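Local coordinates for endo-1,3-beta-glucanase (Streptomyces sioyaensis, PDB 3DGT), which is the catalytic domain of a family 16 glycoside hydrolase that cleaves internal linkages of 1,3-beta-glucan and carries a bound magnesium ion, at residues 82-93 and 232-242. Numbering follows the deposited sequence.
Sequences SGRIETTRTDFQ and TNHGFFVILNV
I85 and L240 form an antiparallel hydrogen-bonded pair: I85 N gives its hydrogen to L240 O, and L240 N returns one to I85 O at 2.9 Å. V242 N to G83 O and T87 N to V238 O carry the pairing outward. At one end S82 replaces a backbone donor, its OG reaching a lone pair of V242 O at 2.7 Å in the carbonyl plane. At the other the chain turns away from its partner, and T87 takes over with its side chain. With chi1 at 52°, between the backbone N and the carbonyl carbon, OG1 accepts V238 N at 3.0 Å in an almost straight bond (176°) and donates to R89 O, while CG2 packs on V238 CB. A valine here would probably leave V238 N and R89 O without these mates and free the turn to shift. G235 CA lies 3.2 Å from T90 O, where any side-chain carbon would clash, so glycine fits.

Among the side chains, R84, E86, I239 and N241 share one face. The extended R84 lays CG along N241 CB, and E86 CG rests 3.8 Å from I239 CG1. The E86 carboxylate runs beside F237 with its plane nearly parallel to the ring (9°) but offset from it, OE1 3.1 Å from F237 CE2; R131 bridges to that oxygen and also makes a cation-pi contact with F237, while Y38 holds OE2. Beyond the turn, T90 CG2 meets F237 CD1, and F92 brings its ring to V238 CG2, 4.1 Å from CE2.

The branched, apolar I85 and L240 point from the other face toward L68 on strand 68-74. Strand 80-87 thus pairs with strand 236-244 within the beta-sandwich of family 16, strand 30-32 lying along its other edge and strand 119-127 flanking 236-244.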
loop_
_atom_site.group_PDB
_atom_site.type_symbol
_atom_site.label_atom_id
_atom_site.label_comp_id
_atom_site.label_asym_id
_atom_site.label_seq_id
_atom_site.Cartn_x
_atom_site.Cartn_y
_atom_site.Cartn_z
ATOM N N SER A 82 -6.876 -4.793 -13.221
ATOM C CA SER A 82 -6.679 -5.115 -11.817
ATOM C C SER A 82 -7.517 -4.178 -10.965
ATOM O O SER A 82 -8.416 -3.508 -11.480
ATOM C CB SER A 82 -5.198 -5.027 -11.447
ATOM O OG SER A 82 -4.972 -5.667 -10.203
ATOM N N GLY A 83 -7.233 -4.140 -9.665
ATOM C CA GLY A 83 -7.972 -3.294 -8.728
ATOM C C GLY A 83 -7.058 -2.361 -7.965
ATOM O O GLY A 83 -5.893 -2.679 -7.704
ATOM N N ARG A 84 -7.616 -1.206 -7.622
ATOM C CA ARG A 84 -6.936 -0.153 -6.854
ATOM C C ARG A 84 -8.003 0.620 -6.112
ATOM O O ARG A 84 -8.780 1.364 -6.720
ATOM C CB ARG A 84 -6.162 0.789 -7.788
ATOM C CG ARG A 84 -5.406 1.910 -7.087
ATOM C CD ARG A 84 -4.620 2.727 -8.104
ATOM N NE ARG A 84 -4.113 3.988 -7.553
ATOM C CZ ARG A 84 -2.856 4.420 -7.681
ATOM N NH1 ARG A 84 -1.947 3.704 -8.336
ATOM N NH2 ARG A 84 -2.507 5.589 -7.145
ATOM N N ILE A 85 -8.070 0.406 -4.800
ATOM C CA ILE A 85 -9.077 1.073 -3.974
ATOM C C ILE A 85 -8.419 1.959 -2.936
ATOM O O ILE A 85 -7.313 1.660 -2.481
ATOM C CB ILE A 85 -10.076 0.083 -3.329
ATOM C CG1 ILE A 85 -9.387 -0.878 -2.352
ATOM C CG2 ILE A 85 -10.837 -0.666 -4.422
ATOM C CD1 ILE A 85 -10.392 -1.731 -1.570
ATOM N N GLU A 86 -9.080 3.068 -2.602
ATOM C CA GLU A 86 -8.582 4.005 -1.586
ATOM C C GLU A 86 -9.637 4.277 -0.537
ATOM O O GLU A 86 -10.834 4.261 -0.824
ATOM C CB GLU A 86 -8.200 5.355 -2.212
ATOM C CG GLU A 86 -7.391 5.253 -3.481
ATOM C CD GLU A 86 -6.913 6.595 -4.002
ATOM O OE1 GLU A 86 -7.200 7.649 -3.390
ATOM O OE2 GLU A 86 -6.247 6.581 -5.040
ATOM N N THR A 87 -9.203 4.573 0.677
ATOM C CA THR A 87 -10.177 4.929 1.701
ATOM C C THR A 87 -10.891 6.211 1.301
ATOM O O THR A 87 -10.290 7.141 0.745
ATOM C CB THR A 87 -9.545 5.083 3.102
ATOM O OG1 THR A 87 -8.425 5.977 3.040
ATOM C CG2 THR A 87 -9.104 3.720 3.641
ATOM N N THR A 88 -12.191 6.255 1.567
ATOM C CA THR A 88 -12.929 7.504 1.447
ATOM C C THR A 88 -12.326 8.539 2.398
ATOM O O THR A 88 -12.233 9.717 2.057
ATOM C CB THR A 88 -14.406 7.298 1.769
ATOM O OG1 THR A 88 -14.517 6.585 2.996
ATOM C CG2 THR A 88 -15.070 6.464 0.688
ATOM N N ARG A 89 -11.913 8.083 3.583
ATOM C CA ARG A 89 -11.294 8.951 4.579
ATOM C C ARG A 89 -9.868 9.351 4.204
ATOM O O ARG A 89 -9.083 8.554 3.685
ATOM C CB ARG A 89 -11.318 8.255 5.933
ATOM C CG ARG A 89 -12.701 8.162 6.546
ATOM C CD ARG A 89 -12.682 7.382 7.846
ATOM N NE ARG A 89 -11.953 8.101 8.890
ATOM C CZ ARG A 89 -11.758 7.624 10.117
ATOM N NH1 ARG A 89 -12.239 6.427 10.466
ATOM N NH2 ARG A 89 -11.092 8.353 11.003
ATOM N N THR A 90 -9.550 10.606 4.504
ATOM C CA THR A 90 -8.236 11.179 4.258
ATOM C C THR A 90 -7.645 11.769 5.533
ATOM O O THR A 90 -6.630 12.455 5.474
ATOM C CB THR A 90 -8.291 12.320 3.220
ATOM O OG1 THR A 90 -9.158 13.365 3.689
ATOM C CG2 THR A 90 -8.790 11.819 1.885
ATOM N N ASP A 91 -8.262 11.483 6.673
ATOM C CA ASP A 91 -7.981 12.240 7.901
ATOM C C ASP A 91 -6.934 11.631 8.831
ATOM O O ASP A 91 -6.562 12.261 9.815
ATOM C CB ASP A 91 -9.274 12.474 8.682
ATOM C CG ASP A 91 -9.967 11.187 9.049
ATOM O OD1 ASP A 91 -10.734 10.677 8.202
ATOM O OD2 ASP A 91 -9.756 10.689 10.181
ATOM N N PHE A 92 -6.469 10.416 8.528
ATOM C CA PHE A 92 -5.590 9.660 9.427
ATOM C C PHE A 92 -4.293 10.398 9.733
ATOM O O PHE A 92 -3.485 10.629 8.842
ATOM C CB PHE A 92 -5.265 8.288 8.831
ATOM C CG PHE A 92 -6.487 7.479 8.439
ATOM C CD1 PHE A 92 -7.507 7.241 9.348
ATOM C CD2 PHE A 92 -6.600 6.946 7.158
ATOM C CE1 PHE A 92 -8.628 6.485 8.987
ATOM C CE2 PHE A 92 -7.717 6.186 6.785
ATOM C CZ PHE A 92 -8.733 5.965 7.699
ATOM N N GLN A 93 -4.128 10.762 11.005
ATOM C CA GLN A 93 -2.986 11.522 11.510
ATOM C C GLN A 93 -3.098 11.568 13.025
ATOM O O GLN A 93 -4.114 12.029 13.547
ATOM C CB GLN A 93 -3.002 12.959 10.965
ATOM C CG GLN A 93 -1.856 13.838 11.485
ATOM C CD GLN A 93 -1.986 15.296 11.095
ATOM O OE1 GLN A 93 -3.027 15.733 10.615
ATOM N NE2 GLN A 93 -0.928 16.057 11.322
ATOM N N THR A 232 4.160 15.300 6.211
ATOM C CA THR A 232 3.449 14.676 7.336
ATOM C C THR A 232 2.436 15.538 8.082
ATOM O O THR A 232 1.688 15.005 8.902
ATOM C CB THR A 232 4.417 14.067 8.387
ATOM O OG1 THR A 232 5.080 15.119 9.091
ATOM C CG2 THR A 232 5.459 13.183 7.737
ATOM N N ASN A 233 2.398 16.845 7.829
ATOM C CA ASN A 233 1.464 17.686 8.584
ATOM C C ASN A 233 0.077 17.773 7.954
ATOM O O ASN A 233 -0.391 18.842 7.561
ATOM C CB ASN A 233 2.024 19.077 8.916
ATOM C CG ASN A 233 1.171 19.797 9.961
ATOM O OD1 ASN A 233 0.544 19.153 10.809
ATOM N ND2 ASN A 233 1.109 21.119 9.874
ATOM N N HIS A 234 -0.582 16.623 7.905
ATOM C CA HIS A 234 -1.888 16.466 7.288
ATOM C C HIS A 234 -2.317 15.022 7.483
ATOM O O HIS A 234 -1.512 14.176 7.883
ATOM C CB HIS A 234 -1.827 16.787 5.786
ATOM C CG HIS A 234 -0.640 16.197 5.086
ATOM N ND1 HIS A 234 -0.466 14.840 4.939
ATOM C CD2 HIS A 234 0.431 16.779 4.493
ATOM C CE1 HIS A 234 0.659 14.608 4.291
ATOM N NE2 HIS A 234 1.225 15.768 4.006
ATOM N N GLY A 235 -3.581 14.744 7.196
ATOM C CA GLY A 235 -4.042 13.368 7.107
ATOM C C GLY A 235 -3.439 12.632 5.923
ATOM O O GLY A 235 -2.764 13.224 5.059
ATOM N N PHE A 236 -3.676 11.325 5.914
ATOM C CA PHE A 236 -3.365 10.453 4.787
ATOM C C PHE A 236 -4.596 9.620 4.462
ATOM O O PHE A 236 -5.427 9.362 5.338
ATOM C CB PHE A 236 -2.230 9.484 5.135
ATOM C CG PHE A 236 -0.855 10.090 5.126
ATOM C CD1 PHE A 236 -0.430 10.925 6.156
ATOM C CD2 PHE A 236 0.044 9.785 4.110
ATOM C CE1 PHE A 236 0.859 11.470 6.153
ATOM C CE2 PHE A 236 1.330 10.322 4.104
ATOM C CZ PHE A 236 1.739 11.162 5.125
ATOM N N PHE A 237 -4.710 9.209 3.202
ATOM C CA PHE A 237 -5.607 8.117 2.839
ATOM C C PHE A 237 -4.799 6.845 2.575
ATOM O O PHE A 237 -3.579 6.904 2.390
ATOM C CB PHE A 237 -6.538 8.487 1.665
ATOM C CG PHE A 237 -5.836 9.073 0.462
ATOM C CD1 PHE A 237 -5.555 10.436 0.392
ATOM C CD2 PHE A 237 -5.491 8.274 -0.625
ATOM C CE1 PHE A 237 -4.920 10.980 -0.736
ATOM C CE2 PHE A 237 -4.851 8.817 -1.751
ATOM C CZ PHE A 237 -4.569 10.172 -1.802
ATOM N N VAL A 238 -5.487 5.706 2.612
ATOM C CA VAL A 238 -4.878 4.382 2.459
ATOM C C VAL A 238 -5.271 3.816 1.101
ATOM O O VAL A 238 -6.407 3.997 0.655
ATOM C CB VAL A 238 -5.344 3.427 3.594
ATOM C CG1 VAL A 238 -4.883 1.985 3.337
ATOM C CG2 VAL A 238 -4.852 3.931 4.953
ATOM N N ILE A 239 -4.327 3.140 0.451
ATOM C CA ILE A 239 -4.544 2.541 -0.870
ATOM C C ILE A 239 -4.159 1.059 -0.847
ATOM O O ILE A 239 -3.149 0.686 -0.241
ATOM C CB ILE A 239 -3.728 3.275 -1.981
ATOM C CG1 ILE A 239 -3.977 4.790 -1.974
ATOM C CG2 ILE A 239 -4.029 2.695 -3.363
ATOM C CD1 ILE A 239 -2.945 5.583 -1.174
ATOM N N LEU A 240 -4.977 0.219 -1.486
ATOM C CA LEU A 240 -4.650 -1.190 -1.761
ATOM C C LEU A 240 -4.736 -1.408 -3.268
ATOM O O LEU A 240 -5.708 -1.000 -3.895
ATOM C CB LEU A 240 -5.652 -2.123 -1.075
ATOM C CG LEU A 240 -5.587 -2.206 0.451
ATOM C CD1 LEU A 240 -6.866 -2.841 0.965
ATOM C CD2 LEU A 240 -4.389 -3.009 0.900
ATOM N N ASN A 241 -3.728 -2.050 -3.850
ATOM C CA ASN A 241 -3.758 -2.349 -5.276
ATOM C C ASN A 241 -2.872 -3.509 -5.655
ATOM O O ASN A 241 -1.999 -3.911 -4.893
ATOM C CB ASN A 241 -3.348 -1.115 -6.098
ATOM C CG ASN A 241 -1.909 -0.700 -5.850
ATOM O OD1 ASN A 241 -1.598 -0.065 -4.845
ATOM N ND2 ASN A 241 -1.025 -1.065 -6.766
ATOM N N VAL A 242 -3.103 -4.042 -6.850
ATOM C CA VAL A 242 -2.088 -4.865 -7.497
ATOM C C VAL A 242 -1.829 -4.283 -8.884
ATOM O O VAL A 242 -2.635 -4.419 -9.803
ATOM C CB VAL A 242 -2.460 -6.371 -7.566
ATOM C CG1 VAL A 242 -1.286 -7.150 -8.152
ATOM C CG2 VAL A 242 -2.833 -6.927 -6.174
#